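PDB 4FRF: inositol polyphosphate multikinase alpha from Arabidopsis thaliana, which phosphorylates several inositol phosphates with ATP, taking inositol 1,4,5-trisphosphate to the 1,3,4,5,6-pentakisphosphate in two steps. Local coordinates for residues Y80-V85 and E127-K132; K158-N163 and A175-V180. All coordinates share one frame; numbering follows the deposited sequence.

Contact 1: residues Y80-V85 and E127-K132; sequences YTKPSV and EVYDHK
In Ser-84 the hydroxyl stands opposite the carbonyl carbon and beside the backbone N (chi1 -62°), which carries OG across to the backbone of Val-128 and Tyr-129; in Glu-127 CG lies trans to N (chi1 172°) and the extended chain crosses the Val-85 side chain at an angle. The frame of the contact is one antiparallel hydrogen-bonded pair, Val-85 with Glu-127. Val-85 N donates to Glu-127 O at 2.9 Å, and Glu-127 N returns a bond to Val-85 O at 2.8 Å. Both side chains leave the sheet on the same face, where CG1 of Val-85 lies 4.1 Å from OE1 of Glu-127, an apolar branch against the carboxylate.

Beyond this pair the strands diverge, their short axes running at 139°, and a side chain takes over from the backbone. The N-H of Tyr-129 reaches Ser-84 OG over 3.2 Å in a weak, bent bond, a minor partner beside Asn-217 ND2, which makes the stronger bond to this hydroxyl. CG2 of Val-128 rests on Ser-84 CB at 4.0 Å. Farther out, the aliphatic part of Lys-82 approaches the Tyr-129 ring obliquely, CD lying 4.3 Å from CZ.

Here strands 83-90 and 121-130 are neighbours in the antiparallel sheet of the kinase fold. Strand 209-216 flanks the first of them, with Ser-84 bonded through its backbone to Tyr-215, and strand 135-137 flanks the second, where Val-128 pairs with Trp-137 and Phe-136 meets the Tyr-129 ring.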
ATOM      1  N   TYR A  80      25.685   1.621 -19.847  1.00127.55           N
ATOM      2  CA  TYR A  80      24.758   1.283 -20.923  1.00124.26           C
ATOM      3  C   TYR A  80      25.122   1.963 -22.216  1.00126.89           C
ATOM      4  O   TYR A  80      25.415   3.159 -22.238  1.00129.38           O
ATOM      5  CB  TYR A  80      23.312   1.600 -20.532  1.00120.53           C
ATOM      6  CG  TYR A  80      22.746   0.675 -19.464  1.00115.29           C
ATOM      7  CD1 TYR A  80      22.125  -0.529 -19.807  1.00111.54           C
ATOM      8  CD2 TYR A  80      22.845   1.006 -18.114  1.00112.89           C
ATOM      9  CE1 TYR A  80      21.627  -1.373 -18.830  1.00107.36           C
ATOM     10  CE2 TYR A  80      22.341   0.173 -17.137  1.00110.31           C
ATOM     11  CZ  TYR A  80      21.730  -1.007 -17.496  1.00106.82           C
ATOM     12  OH  TYR A  80      21.242  -1.823 -16.513  1.00103.97           O
ATOM     13  N   THR A  81      25.129   1.185 -23.296  1.00126.08           N
ATOM     14  CA  THR A  81      25.510   1.691 -24.610  1.00128.15           C
ATOM     15  C   THR A  81      24.326   2.381 -25.260  1.00125.73           C
ATOM     16  O   THR A  81      24.397   3.594 -25.598  1.00127.36           O
ATOM     17  CB  THR A  81      25.995   0.550 -25.534  1.00130.02           C
ATOM     18  OG1 THR A  81      27.309   0.082 -25.093  1.00132.59           O
ATOM     19  CG2 THR A  81      26.104   1.075 -26.957  1.00133.28           C
ATOM     20  N   LYS A  82      23.243   1.589 -25.447  1.00120.94           N
ATOM     21  CA  LYS A  82      22.008   2.128 -25.976  1.00118.15           C
ATOM     22  C   LYS A  82      20.883   1.732 -25.040  1.00113.16           C
ATOM     23  O   LYS A  82      20.313   0.643 -25.161  1.00111.31           O
ATOM     24  CB  LYS A  82      21.750   1.599 -27.387  1.00119.12           C
ATOM     25  CG  LYS A  82      22.699   2.154 -28.400  1.00123.22           C
ATOM     26  CD  LYS A  82      22.511   1.541 -29.790  1.00123.48           C
ATOM     27  CE  LYS A  82      23.661   1.951 -30.745  1.00124.24           C
ATOM     28  NZ  LYS A  82      24.115   3.369 -30.529  1.00123.00           N
ATOM     29  N   PRO A  83      20.591   2.593 -24.061  1.00111.24           N
ATOM     30  CA  PRO A  83      19.592   2.259 -23.069  1.00106.35           C
ATOM     31  C   PRO A  83      18.268   2.941 -23.331  1.00104.75           C
ATOM     32  O   PRO A  83      18.241   4.131 -23.629  1.00106.88           O
ATOM     33  CB  PRO A  83      20.200   2.810 -21.785  1.00106.28           C
ATOM     34  CG  PRO A  83      21.002   4.008 -22.234  1.00109.97           C
ATOM     35  CD  PRO A  83      21.402   3.762 -23.667  1.00113.27           C
ATOM     36  N   SER A  84      17.180   2.179 -23.247  1.00101.90           N
ATOM     37  CA  SER A  84      15.851   2.749 -23.031  1.00 99.58           C
ATOM     38  C   SER A  84      15.675   2.921 -21.537  1.00 97.13           C
ATOM     39  O   SER A  84      16.069   2.050 -20.765  1.00 95.52           O
ATOM     40  CB  SER A  84      14.764   1.819 -23.567  1.00 97.64           C
ATOM     41  OG  SER A  84      14.874   1.627 -24.969  1.00100.72           O
ATOM     42  N   VAL A  85      15.081   4.036 -21.129  1.00 97.41           N
ATOM     43  CA  VAL A  85      14.920   4.349 -19.703  1.00 96.44           C
ATOM     44  C   VAL A  85      13.505   4.896 -19.375  1.00 94.56           C
ATOM     45  O   VAL A  85      12.875   5.531 -20.214  1.00 95.62           O
ATOM     46  CB  VAL A  85      16.017   5.345 -19.232  1.00 98.35           C
ATOM     47  CG1 VAL A  85      15.961   6.602 -20.039  1.00101.36           C
ATOM     48  CG2 VAL A  85      15.847   5.675 -17.769  1.00 99.41           C
ATOM     49  N   GLU A 127      12.202   7.123 -22.378  1.00 98.04           N
ATOM     50  CA  GLU A 127      12.860   7.292 -23.672  1.00100.89           C
ATOM     51  C   GLU A 127      13.227   5.910 -24.220  1.00100.21           C
ATOM     52  O   GLU A 127      13.817   5.085 -23.518  1.00 98.94           O
ATOM     53  CB  GLU A 127      14.112   8.150 -23.532  1.00103.60           C
ATOM     54  CG  GLU A 127      14.968   8.210 -24.799  1.00108.98           C
ATOM     55  CD  GLU A 127      16.301   8.897 -24.573  1.00113.01           C
ATOM     56  OE1 GLU A 127      16.865   8.702 -23.472  1.00111.54           O
ATOM     57  OE2 GLU A 127      16.790   9.618 -25.497  1.00116.04           O
ATOM     58  N   VAL A 128      12.867   5.656 -25.470  1.00101.15           N
ATOM     59  CA  VAL A 128      12.875   4.296 -26.000  1.00 99.67           C
ATOM     60  C   VAL A 128      13.513   4.228 -27.393  1.00104.05           C
ATOM     61  O   VAL A 128      13.542   5.221 -28.115  1.00107.93           O
ATOM     62  CB  VAL A 128      11.450   3.722 -26.001  1.00 96.44           C
ATOM     63  CG1 VAL A 128      11.250   2.738 -27.135  1.00 97.72           C
ATOM     64  CG2 VAL A 128      11.178   3.081 -24.685  1.00 91.02           C
ATOM     65  N   TYR A 129      14.051   3.070 -27.759  1.00104.62           N
ATOM     66  CA  TYR A 129      14.865   2.968 -28.978  1.00109.08           C
ATOM     67  C   TYR A 129      14.266   2.034 -30.047  1.00110.85           C
ATOM     68  O   TYR A 129      14.519   0.828 -30.047  1.00110.83           O
ATOM     69  CB  TYR A 129      16.302   2.553 -28.617  1.00109.44           C
ATOM     70  CG  TYR A 129      17.194   2.267 -29.802  1.00112.91           C
ATOM     71  CD1 TYR A 129      17.605   3.290 -30.657  1.00114.97           C
ATOM     72  CD2 TYR A 129      17.660   0.981 -30.050  1.00112.57           C
ATOM     73  CE1 TYR A 129      18.406   3.024 -31.745  1.00117.56           C
ATOM     74  CE2 TYR A 129      18.479   0.712 -31.141  1.00114.63           C
ATOM     75  CZ  TYR A 129      18.842   1.732 -31.979  1.00117.44           C
ATOM     76  OH  TYR A 129      19.664   1.468 -33.044  1.00125.18           O
ATOM     77  N   ASP A 130      13.479   2.603 -30.958  1.00113.59           N
ATOM     78  CA  ASP A 130      12.857   1.830 -32.044  1.00116.39           C
ATOM     79  C   ASP A 130      13.914   1.145 -32.920  1.00119.91           C
ATOM     80  O   ASP A 130      14.674   1.813 -33.628  1.00123.80           O
ATOM     81  CB  ASP A 130      11.976   2.749 -32.898  1.00119.43           C
ATOM     82  CG  ASP A 130      11.175   1.993 -33.957  1.00123.48           C
ATOM     83  OD1 ASP A 130      11.772   1.200 -34.731  1.00126.30           O
ATOM     84  OD2 ASP A 130       9.952   2.250 -34.057  1.00126.60           O
ATOM     85  N   HIS A 131      13.943  -0.186 -32.887  1.00119.08           N
ATOM     86  CA  HIS A 131      14.978  -0.951 -33.595  1.00122.17           C
ATOM     87  C   HIS A 131      14.794  -0.956 -35.105  1.00127.50           C
ATOM     88  O   HIS A 131      15.749  -1.198 -35.854  1.00131.24           O
ATOM     89  CB  HIS A 131      15.057  -2.384 -33.069  1.00119.29           C
ATOM     90  CG  HIS A 131      15.520  -2.478 -31.649  1.00114.60           C
ATOM     91  ND1 HIS A 131      16.629  -3.207 -31.274  1.00113.35           N
ATOM     92  CD2 HIS A 131      15.039  -1.914 -30.514  1.00109.60           C
ATOM     93  CE1 HIS A 131      16.801  -3.099 -29.967  1.00110.54           C
ATOM     94  NE2 HIS A 131      15.855  -2.314 -29.484  1.00107.15           N
ATOM     95  N   LYS A 132      13.577  -0.684 -35.562  1.00128.56           N
ATOM     96  CA  LYS A 132      13.324  -0.640 -37.001  1.00133.80           C
ATOM     97  C   LYS A 132      13.817   0.665 -37.626  1.00136.72           C
ATOM     98  O   LYS A 132      14.336   0.668 -38.740  1.00141.07           O
ATOM     99  CB  LYS A 132      11.838  -0.863 -37.309  1.00134.14           C
ATOM    100  CG  LYS A 132      11.571  -1.294 -38.757  1.00139.56           C
ATOM    101  CD  LYS A 132      10.147  -1.815 -38.930  1.00141.20           C
ATOM    102  CE  LYS A 132       9.781  -1.946 -40.398  1.00146.15           C
ATOM    103  NZ  LYS A 132      10.710  -2.851 -41.124  1.00148.41           N
TER

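Contact 2: residues K158-N163 and A175-V180; sequences KFVSSN and AFASSV
Val-160 and Phe-176 join the loop after helix 149-158 to the start of helix 177-180. The densely packed part centres on these two residues. The carbonyl O of Val-160 accepts the N-H of Phe-176 in a nearly straight bond, the donor tilted 25° from the carbonyl plane; its modelled length is doubtfully short. With CG1 beside the backbone N (chi1 -79°), the two methyls of Val-160 divide the helix between them: CG1 lies against CB of Val-180 at 3.8 Å, and CG2 touches CB of Ala-177 at 4.0 Å. On the Phe-176 ring, Ser-162 lays CB against CZ at 3.8 Å, its hydroxyl being bonded to Ser-174, and at the ring edge, near its plane, Ser-161 O lies 3.4 Å from CE1. Replacing Phe-176 by an alanine would probably leave Ser-162 CB and the His-131 ring without their aromatic neighbour.

Toward solvent the fit is sparser: Ala-175 is exposed and turns its methyl away from the loop.

Phe-176 holds the N-cap position, and its O accepts the N-H groups of Ser-179 and Val-180. The one hydrogen bond between the segments is main chain to main chain, Phe-176 N to Val-160 O, and the side chains add mainly apolar packing.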
ATOM      1  N   LYS A 158       4.672  -0.380 -24.354  1.00 94.51           N
ATOM      2  CA  LYS A 158       5.512   0.292 -25.312  1.00 97.84           C
ATOM      3  C   LYS A 158       6.947   0.181 -24.839  1.00 97.49           C
ATOM      4  O   LYS A 158       7.839  -0.225 -25.593  1.00 99.22           O
ATOM      5  CB  LYS A 158       5.125   1.763 -25.413  1.00 99.45           C
ATOM      6  CG  LYS A 158       3.990   2.066 -26.375  1.00102.38           C
ATOM      7  CD  LYS A 158       3.622   3.544 -26.300  1.00104.97           C
ATOM      8  CE  LYS A 158       2.786   3.982 -27.488  1.00109.54           C
ATOM      9  NZ  LYS A 158       2.297   5.378 -27.307  1.00111.97           N
ATOM     10  N   PHE A 159       7.149   0.472 -23.557  1.00 95.13           N
ATOM     11  CA  PHE A 159       8.482   0.533 -22.975  1.00 94.81           C
ATOM     12  C   PHE A 159       9.318  -0.726 -23.247  1.00 95.13           C
ATOM     13  O   PHE A 159      10.545  -0.693 -23.144  1.00 95.80           O
ATOM     14  CB  PHE A 159       8.393   0.804 -21.473  1.00 92.05           C
ATOM     15  CG  PHE A 159       9.723   0.894 -20.799  1.00 92.28           C
ATOM     16  CD1 PHE A 159      10.478   2.041 -20.888  1.00 93.91           C
ATOM     17  CD2 PHE A 159      10.224  -0.180 -20.077  1.00 92.03           C
ATOM     18  CE1 PHE A 159      11.731   2.114 -20.292  1.00 95.83           C
ATOM     19  CE2 PHE A 159      11.476  -0.112 -19.479  1.00 92.25           C
ATOM     20  CZ  PHE A 159      12.226   1.038 -19.587  1.00 94.39           C
ATOM     21  N   VAL A 160       8.655  -1.826 -23.602  1.00 94.59           N
ATOM     22  CA  VAL A 160       9.354  -3.079 -23.881  1.00 95.42           C
ATOM     23  C   VAL A 160       9.072  -3.613 -25.278  1.00 98.35           C
ATOM     24  O   VAL A 160       9.044  -4.829 -25.490  1.00 97.82           O
ATOM     25  CB  VAL A 160       9.022  -4.174 -22.845  1.00 92.70           C
ATOM     26  CG1 VAL A 160       9.819  -3.954 -21.573  1.00 91.98           C
ATOM     27  CG2 VAL A 160       7.524  -4.217 -22.559  1.00 90.49           C
ATOM     28  N   SER A 161       8.891  -2.708 -26.234  1.00101.58           N
ATOM     29  CA  SER A 161       8.685  -3.105 -27.625  1.00105.63           C
ATOM     30  C   SER A 161       9.829  -2.621 -28.531  1.00109.54           C
ATOM     31  O   SER A 161      10.627  -1.772 -28.139  1.00109.80           O
ATOM     32  CB  SER A 161       7.346  -2.572 -28.135  1.00106.28           C
ATOM     33  OG  SER A 161       6.320  -2.806 -27.187  1.00103.06           O
ATOM     34  N   SER A 162       9.906  -3.169 -29.738  1.00113.32           N
ATOM     35  CA  SER A 162      10.842  -2.661 -30.744  1.00118.10           C
ATOM     36  C   SER A 162      10.161  -1.639 -31.654  1.00121.74           C
ATOM     37  O   SER A 162      10.817  -0.957 -32.425  1.00125.28           O
ATOM     38  CB  SER A 162      11.426  -3.803 -31.571  1.00119.79           C
ATOM     39  OG  SER A 162      10.404  -4.672 -32.025  1.00119.35           O
ATOM     40  N   ASN A 163       8.849  -1.499 -31.502  1.00122.33           N
ATOM     41  CA  ASN A 163       8.043  -0.633 -32.360  1.00126.46           C
ATOM     42  C   ASN A 163       7.594   0.637 -31.661  1.00126.03           C
ATOM     43  O   ASN A 163       7.054   0.596 -30.543  1.00123.53           O
ATOM     44  CB  ASN A 163       6.798  -1.387 -32.822  1.00127.12           C
ATOM     45  CG  ASN A 163       6.996  -2.895 -32.812  1.00128.41           C
ATOM     46  OD1 ASN A 163       6.380  -3.618 -32.003  1.00125.71           O
ATOM     47  ND2 ASN A 163       7.892  -3.381 -33.685  1.00134.16           N
ATOM     48  N   ALA A 175       7.381  -7.328 -27.902  1.00110.79           N
ATOM     49  CA  ALA A 175       7.930  -7.605 -26.574  1.00105.93           C
ATOM     50  C   ALA A 175       9.444  -7.888 -26.520  1.00105.94           C
ATOM     51  O   ALA A 175       9.991  -8.669 -27.316  1.00106.57           O
ATOM     52  CB  ALA A 175       7.151  -8.742 -25.894  1.00103.30           C
ATOM     53  N   PHE A 176      10.118  -7.093 -25.690  1.00104.17           N
ATOM     54  CA  PHE A 176      11.281  -7.537 -24.943  1.00103.03           C
ATOM     55  C   PHE A 176      10.792  -7.808 -23.503  1.00 99.47           C
ATOM     56  O   PHE A 176      11.583  -7.849 -22.550  1.00 97.57           O
ATOM     57  CB  PHE A 176      12.357  -6.448 -24.912  1.00104.17           C
ATOM     58  CG  PHE A 176      12.785  -5.961 -26.267  1.00107.14           C
ATOM     59  CD1 PHE A 176      12.524  -4.651 -26.661  1.00107.53           C
ATOM     60  CD2 PHE A 176      13.529  -6.776 -27.112  1.00109.81           C
ATOM     61  CE1 PHE A 176      12.945  -4.181 -27.893  1.00110.43           C
ATOM     62  CE2 PHE A 176      13.979  -6.302 -28.351  1.00113.45           C
ATOM     63  CZ  PHE A 176      13.683  -5.008 -28.740  1.00114.09           C
ATOM     64  N   ALA A 177       9.468  -7.936 -23.361  1.00 97.78           N
ATOM     65  CA  ALA A 177       8.824  -8.094 -22.065  1.00 93.32           C
ATOM     66  C   ALA A 177       9.382  -9.285 -21.310  1.00 91.91           C
ATOM     67  O   ALA A 177       9.695  -9.195 -20.123  1.00 90.17           O
ATOM     68  CB  ALA A 177       7.340  -8.236 -22.241  1.00 92.62           C
ATOM     69  N   SER A 178       9.549 -10.390 -22.010  1.00 92.93           N
ATOM     70  CA  SER A 178      10.079 -11.585 -21.390  1.00 92.94           C
ATOM     71  C   SER A 178      11.541 -11.456 -20.877  1.00 93.20           C
ATOM     72  O   SER A 178      11.966 -12.223 -20.021  1.00 92.62           O
ATOM     73  CB  SER A 178       9.928 -12.778 -22.335  1.00 95.26           C
ATOM     74  OG  SER A 178      10.784 -13.836 -21.957  1.00 97.84           O
ATOM     75  N   SER A 179      12.303 -10.494 -21.385  1.00 94.83           N
ATOM     76  CA  SER A 179      13.715 -10.380 -20.963  1.00 95.68           C
ATOM     77  C   SER A 179      14.036  -9.114 -20.168  1.00 94.31           C
ATOM     78  O   SER A 179      15.033  -9.057 -19.462  1.00 94.33           O
ATOM     79  CB  SER A 179      14.663 -10.525 -22.145  1.00 98.68           C
ATOM     80  OG  SER A 179      14.233  -9.714 -23.206  1.00101.07           O
ATOM     81  N   VAL A 180      13.179  -8.112 -20.260  1.00 93.47           N
ATOM     82  CA  VAL A 180      13.304  -6.964 -19.387  1.00 92.50           C
ATOM     83  C   VAL A 180      12.499  -7.182 -18.101  1.00 90.57           C
ATOM     84  O   VAL A 180      13.040  -7.093 -16.995  1.00 90.72           O
ATOM     85  CB  VAL A 180      12.829  -5.687 -20.070  1.00 93.09           C
ATOM     86  CG1 VAL A 180      12.845  -4.537 -19.092  1.00 92.03           C
ATOM     87  CG2 VAL A 180      13.696  -5.381 -21.243  1.00 96.19           C
TER

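In the fold
From the N terminus the chain passes helices 32-41 and 47-50, enters strand 83-90 and, after 41 intervening residues that include helices 101-111 and 115-118, returns along strand 121-130, where contact 1 closes this loop. It then passes through strand 135-137 and helices 141-145 and 149-158 before contact 2 closes a much shorter excursion of 11 residues, part of it not modelled. The two closures follow in series, neither nested nor crossed. They lie about 11 Å apart, centre to centre, and touch: Phe-159 packs on Val-85, the His-131 ring meets Phe-176, and His-131 N probably bonds to Ser-162 O. Tyr-215 of strand 209-216 borders both, so the loop and short helix are tied to the sheet.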